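Paenibacillus xanthan lyase (Paenibacillus, PDB 6F2P) cleaves the polysaccharide xanthan, probably by beta-elimination as in other family 8 polysaccharide lyases, and carries several bound calcium ions. Local coordinates at residues V950-N955 against V1029-V1034; T976-D981 against D1023-Y1028. One frame throughout, in Å; residues are numbered along the deposited sequence.

In the fold
Both contacts lie in the golvesin-type C-terminal domain, a calcium-binding beta-sandwich. The centres of contacts 1 and 2 lie about 60 and 73 Å from the centre of the chain, in a domain separate in sequence from the family 8 lyase domains, where catalysis probably takes place. Contact 1 packs the two sheets of the sandwich face to face, whereas contact 2 ties the start of strand 978-984 and the loop residues before it to the loop 1023-1028. Their centres are 14 Å apart, and contact 2 is nested along the chain within the loop closed by contact 1. They meet directly where Val1029 CG1 packs against Val978 CG1 at 3.8 Å. Each holds a calcium ligand, Asp1032 and Asp1023 respectively, belonging to separate ions.

Contact 1 of 2, residues V950-N955 against V1029-V1034; sequences VTFTPN and VVADAV. With CA (calcium ion), chain G.
Phe952 and Val1034 meet across the core of a beta-sandwich, with the valine methyl CG1 laid over one face of the aromatic ring. This is a CH-pi contact: Val1034 CG1 lies 4.0 Å from the centroid of the Phe952 ring and 24° off its normal, displaced toward the rim. The other methyl, Val1034 CG2, reaches back to Phe952 CB at 3.7 Å, and the valine thereby straddles the root of the ring. The far end of the ring points at the backbone of the opposite strand, where Phe952 CE2 comes within 3.5 Å of Asp1032 O, a carbonyl oxygen near the ring plane. Beside this pair, Val950 CG2 packs on Ala1031 CB at 3.8 Å.

The phenylalanine torsion sets the geometry: CG is anti to the carbonyl carbon (chi1 -59°), which carries the ring across to the facing strand. On that strand, regular pairing is interrupted at Asp1032, and Ala1031 and Val1034, three residues apart, can both turn inward. Asp1032 and Ala1033 between them have their CB atoms directed away. The outward aspartate binds calcium, with Asp1032 OD1 2.5 Å from the ion, while Asp910, Asn911, Tyr933 and Asp936 supply further ligands. At the break the chain presents Asp1032 to the calcium and Ala1031 and Val1034 to the core.

Ile1020 of strand 1017-1021 and Val909 of strand 907-910 also touch Phe952, and Ile938 of strand 937-939 joins Val950 and Ala1031. Strand 949-952 runs between 917-920 and 1017-1021 in one sheet, facing strand 1030-1039 of the other.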
loop_
_atom_site.group_PDB
_atom_site.type_symbol
_atom_site.label_atom_id
_atom_site.label_comp_id
_atom_site.label_asym_id
_atom_site.label_seq_id
_atom_site.Cartn_x
_atom_site.Cartn_y
_atom_site.Cartn_z
ATOM N N VAL A 950 23.675 -5.171 60.237
ATOM C CA VAL A 950 22.560 -4.997 59.308
ATOM C C VAL A 950 23.105 -4.468 57.980
ATOM O O VAL A 950 23.685 -3.385 57.940
ATOM C CB VAL A 950 21.502 -4.007 59.862
ATOM C CG1 VAL A 950 20.418 -3.745 58.829
ATOM C CG2 VAL A 950 20.892 -4.538 61.148
ATOM N N THR A 951 22.923 -5.228 56.901
ATOM C CA THR A 951 23.496 -4.868 55.596
ATOM C C THR A 951 22.456 -4.460 54.544
ATOM O O THR A 951 21.736 -5.305 54.012
ATOM C CB THR A 951 24.362 -6.018 55.020
ATOM O OG1 THR A 951 25.440 -6.308 55.916
ATOM C CG2 THR A 951 24.934 -5.639 53.667
ATOM N N PHE A 952 22.397 -3.164 54.239
ATOM C CA PHE A 952 21.518 -2.646 53.193
ATOM C C PHE A 952 22.162 -2.789 51.813
ATOM O O PHE A 952 23.108 -2.074 51.492
ATOM C CB PHE A 952 21.213 -1.162 53.427
ATOM C CG PHE A 952 20.551 -0.858 54.746
ATOM C CD1 PHE A 952 21.308 -0.593 55.877
ATOM C CD2 PHE A 952 19.170 -0.803 54.846
ATOM C CE1 PHE A 952 20.703 -0.295 57.092
ATOM C CE2 PHE A 952 18.556 -0.507 56.062
ATOM C CZ PHE A 952 19.328 -0.253 57.186
ATOM N N THR A 953 21.648 -3.697 50.991
ATOM C CA THR A 953 22.139 -3.841 49.620
ATOM C C THR A 953 21.138 -3.277 48.610
ATOM O O THR A 953 20.151 -3.934 48.277
ATOM C CB THR A 953 22.447 -5.318 49.273
ATOM O OG1 THR A 953 23.314 -5.879 50.268
ATOM C CG2 THR A 953 23.107 -5.427 47.901
ATOM N N PRO A 954 21.388 -2.052 48.118
ATOM C CA PRO A 954 20.502 -1.417 47.136
ATOM C C PRO A 954 20.695 -1.982 45.735
ATOM O O PRO A 954 21.753 -2.532 45.427
ATOM C CB PRO A 954 20.959 0.041 47.151
ATOM C CG PRO A 954 22.401 -0.046 47.486
ATOM C CD PRO A 954 22.516 -1.175 48.481
ATOM N N ASN A 955 19.667 -1.845 44.903
ATOM C CA ASN A 955 19.759 -2.206 43.498
ATOM C C ASN A 955 20.020 -0.946 42.678
ATOM O O ASN A 955 19.108 -0.160 42.413
ATOM C CB ASN A 955 18.472 -2.886 43.036
ATOM C CG ASN A 955 18.633 -3.599 41.709
ATOM O OD1 ASN A 955 19.571 -3.335 40.953
ATOM N ND2 ASN A 955 17.711 -4.509 41.418
ATOM N N VAL A 1029 22.567 0.581 69.188
ATOM C CA VAL A 1029 22.791 0.717 67.751
ATOM C C VAL A 1029 21.483 0.580 66.962
ATOM O O VAL A 1029 20.874 -0.483 66.939
ATOM C CB VAL A 1029 23.819 -0.320 67.243
ATOM C CG1 VAL A 1029 24.011 -0.198 65.730
ATOM C CG2 VAL A 1029 25.142 -0.151 67.964
ATOM N N VAL A 1030 21.062 1.660 66.311
ATOM C CA VAL A 1030 19.825 1.666 65.529
ATOM C C VAL A 1030 20.090 1.461 64.034
ATOM O O VAL A 1030 21.032 2.026 63.479
ATOM C CB VAL A 1030 19.031 2.991 65.746
ATOM C CG1 VAL A 1030 17.936 3.167 64.701
ATOM C CG2 VAL A 1030 18.452 3.044 67.155
ATOM N N ALA A 1031 19.261 0.640 63.395
ATOM C CA ALA A 1031 19.287 0.467 61.942
ATOM C C ALA A 1031 17.925 0.845 61.360
ATOM O O ALA A 1031 16.902 0.308 61.784
ATOM C CB ALA A 1031 19.645 -0.974 61.576
ATOM N N ASP A 1032 17.910 1.761 60.393
ATOM C CA ASP A 1032 16.651 2.272 59.846
ATOM C C ASP A 1032 16.605 2.228 58.311
ATOM O O ASP A 1032 16.067 1.282 57.729
ATOM C CB ASP A 1032 16.393 3.696 60.361
ATOM C CG ASP A 1032 15.004 4.207 60.023
ATOM O OD1 ASP A 1032 14.093 3.381 59.794
ATOM O OD2 ASP A 1032 14.821 5.445 60.003
ATOM N N ALA A 1033 17.165 3.247 57.662
ATOM C CA ALA A 1033 17.129 3.327 56.203
ATOM C C ALA A 1033 18.317 4.066 55.560
ATOM O O ALA A 1033 18.898 4.988 56.148
ATOM C CB ALA A 1033 15.806 3.940 55.737
ATOM N N VAL A 1034 18.661 3.637 54.345
ATOM C CA VAL A 1034 19.660 4.309 53.521
ATOM C C VAL A 1034 19.034 4.800 52.212
ATOM O O VAL A 1034 17.990 4.299 51.787
ATOM C CB VAL A 1034 20.849 3.381 53.198
ATOM C CG1 VAL A 1034 21.433 2.803 54.476
ATOM C CG2 VAL A 1034 20.414 2.267 52.265
HETATM CA CA CA G . 12.347 1.735 59.070
#

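Contact 2 of 2, residues T976-D981 against D1023-Y1028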
loop_
_atom_site.group_PDB
_atom_site.type_symbol
_atom_site.label_atom_id
_atom_site.label_comp_id
_atom_site.label_asym_id
_atom_site.label_seq_id
_atom_site.Cartn_x
_atom_site.Cartn_y
_atom_site.Cartn_z
ATOM N N THR A 976 27.481 6.560 70.259
ATOM C CA THR A 976 28.005 7.764 69.619
ATOM C C THR A 976 29.015 7.408 68.535
ATOM O O THR A 976 29.464 8.269 67.775
ATOM C CB THR A 976 28.685 8.698 70.647
ATOM O OG1 THR A 976 29.763 8.008 71.293
ATOM C CG2 THR A 976 27.695 9.142 71.698
ATOM N N ASN A 977 29.364 6.128 68.471
ATOM C CA ASN A 977 30.431 5.664 67.596
ATOM C C ASN A 977 30.018 4.454 66.769
ATOM O O ASN A 977 30.736 3.456 66.712
ATOM C CB ASN A 977 31.689 5.348 68.417
ATOM C CG ASN A 977 31.437 4.310 69.503
ATOM O OD1 ASN A 977 30.312 4.147 69.975
ATOM N ND2 ASN A 977 32.488 3.596 69.895
ATOM N N VAL A 978 28.861 4.547 66.121
ATOM C CA VAL A 978 28.371 3.445 65.306
ATOM C C VAL A 978 29.179 3.335 64.020
ATOM O O VAL A 978 29.173 4.262 63.208
ATOM C CB VAL A 978 26.885 3.620 64.964
ATOM C CG1 VAL A 978 26.370 2.405 64.197
ATOM C CG2 VAL A 978 26.081 3.846 66.236
ATOM N N PRO A 979 29.889 2.208 63.838
ATOM C CA PRO A 979 30.680 2.000 62.620
ATOM C C PRO A 979 29.800 1.612 61.433
ATOM O O PRO A 979 28.991 0.688 61.534
ATOM C CB PRO A 979 31.609 0.842 62.999
ATOM C CG PRO A 979 30.864 0.085 64.029
ATOM C CD PRO A 979 30.050 1.099 64.795
ATOM N N VAL A 980 29.951 2.331 60.324
ATOM C CA VAL A 980 29.182 2.059 59.117
ATOM C C VAL A 980 30.109 1.826 57.930
ATOM O O VAL A 980 30.956 2.663 57.625
ATOM C CB VAL A 980 28.233 3.224 58.784
ATOM C CG1 VAL A 980 27.410 2.900 57.544
ATOM C CG2 VAL A 980 27.329 3.520 59.968
ATOM N N ASP A 981 29.956 0.683 57.269
ATOM C CA ASP A 981 30.712 0.404 56.052
ATOM C C ASP A 981 29.913 0.774 54.817
ATOM O O ASP A 981 28.707 0.552 54.760
ATOM C CB ASP A 981 31.096 -1.074 55.968
ATOM C CG ASP A 981 32.061 -1.482 57.046
ATOM O OD1 ASP A 981 32.822 -0.610 57.520
ATOM O OD2 ASP A 981 32.054 -2.672 57.424
ATOM N N ASP A 1023 30.603 -3.213 66.665
ATOM C CA ASP A 1023 31.887 -3.334 67.355
ATOM C C ASP A 1023 32.209 -2.097 68.189
ATOM O O ASP A 1023 32.177 -0.975 67.685
ATOM C CB ASP A 1023 33.017 -3.579 66.347
ATOM C CG ASP A 1023 32.736 -4.754 65.419
ATOM O OD1 ASP A 1023 32.008 -4.565 64.420
ATOM O OD2 ASP A 1023 33.251 -5.864 65.679
ATOM N N ALA A 1024 32.495 -2.319 69.469
ATOM C CA ALA A 1024 32.961 -1.269 70.383
ATOM C C ALA A 1024 31.982 -0.114 70.616
ATOM O O ALA A 1024 32.379 0.951 71.092
ATOM C CB ALA A 1024 34.324 -0.730 69.937
ATOM N N THR A 1025 30.708 -0.327 70.306
ATOM C CA THR A 1025 29.711 0.733 70.454
ATOM C C THR A 1025 29.353 1.003 71.915
ATOM O O THR A 1025 29.145 0.072 72.701
ATOM C CB THR A 1025 28.441 0.458 69.614
ATOM O OG1 THR A 1025 28.115 -0.938 69.667
ATOM C CG2 THR A 1025 28.675 0.852 68.162
ATOM N N ASN A 1026 29.292 2.285 72.266
ATOM C CA ASN A 1026 29.086 2.701 73.651
ATOM C C ASN A 1026 27.620 2.905 74.053
ATOM O O ASN A 1026 27.326 3.471 75.113
ATOM C CB ASN A 1026 29.922 3.949 73.964
ATOM C CG ASN A 1026 29.548 5.145 73.106
ATOM O OD1 ASN A 1026 28.374 5.374 72.803
ATOM N ND2 ASN A 1026 30.551 5.923 72.717
ATOM N N GLY A 1027 26.712 2.439 73.202
ATOM C CA GLY A 1027 25.288 2.545 73.459
ATOM C C GLY A 1027 24.466 1.734 72.473
ATOM O O GLY A 1027 24.974 0.813 71.824
ATOM N N TYR A 1028 23.187 2.079 72.358
ATOM C CA TYR A 1028 22.275 1.367 71.467
ATOM C C TYR A 1028 22.585 1.637 69.996
ATOM O O TYR A 1028 22.825 2.779 69.600
ATOM C CB TYR A 1028 20.821 1.752 71.768
ATOM C CG TYR A 1028 20.221 1.031 72.954
ATOM C CD1 TYR A 1028 19.708 -0.252 72.822
ATOM C CD2 TYR A 1028 20.159 1.635 74.205
ATOM C CE1 TYR A 1028 19.157 -0.914 73.902
ATOM C CE2 TYR A 1028 19.610 0.977 75.291
ATOM C CZ TYR A 1028 19.112 -0.299 75.131
ATOM O OH TYR A 1028 18.562 -0.969 76.198
HETATM O O HOH W 1 32.750 2.008 67.406
#
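Asn977 and Asn1026 each hold CG between their own backbone N and carbonyl carbon (chi1 58° and 61°), which turns both amides toward the other segment, Asn977 onto its backbone and Asn1026 onto the N and OG1 of Thr976. Their amide planes lie 20° apart. The pair lies at the end of the beta-sandwich, where the start of strand 978-984 and the loop residues before it meet the loop that follows strand 1017-1021; the two segments run antiparallel, and side-chain amides make the cross-links.

Asn977 bridges both polarities of the opposite main chain. Its OD1 accepts the N-H of Asn1026 at 3.1 Å, with the donor in the carbonyl plane on a lone pair, and its ND2 donates to Ala1024 O at 2.9 Å, approaching from above that carbonyl's plane. With an alanine at this position, Asn1026 N and Ala1024 O would probably lose these partners, and the loop 1023-1028 would be held less firmly. Asn1026 answers in kind: its OD1 receives Thr976 N at 2.9 Å, while its ND2 donates to Thr976 OG1 at 2.6 Å, almost exactly in the plane of its own amide. With both ends of each amide engaged, rotation of either group is restrained.

Beside these bonds, Thr1025 CG2 packs against Pro979 CD at 3.6 Å, the two side chains crossing at about a right angle. The hydroxyl of Thr1025 is instead bonded to Thr1022 O and to Lys945. At the start of this loop Asp1023 belongs to a calcium site that also includes Gly946. Where the segments draw apart, a water donates to both sides, to Asn977 O at 2.6 Å and Asp1023 O at 3.1 Å.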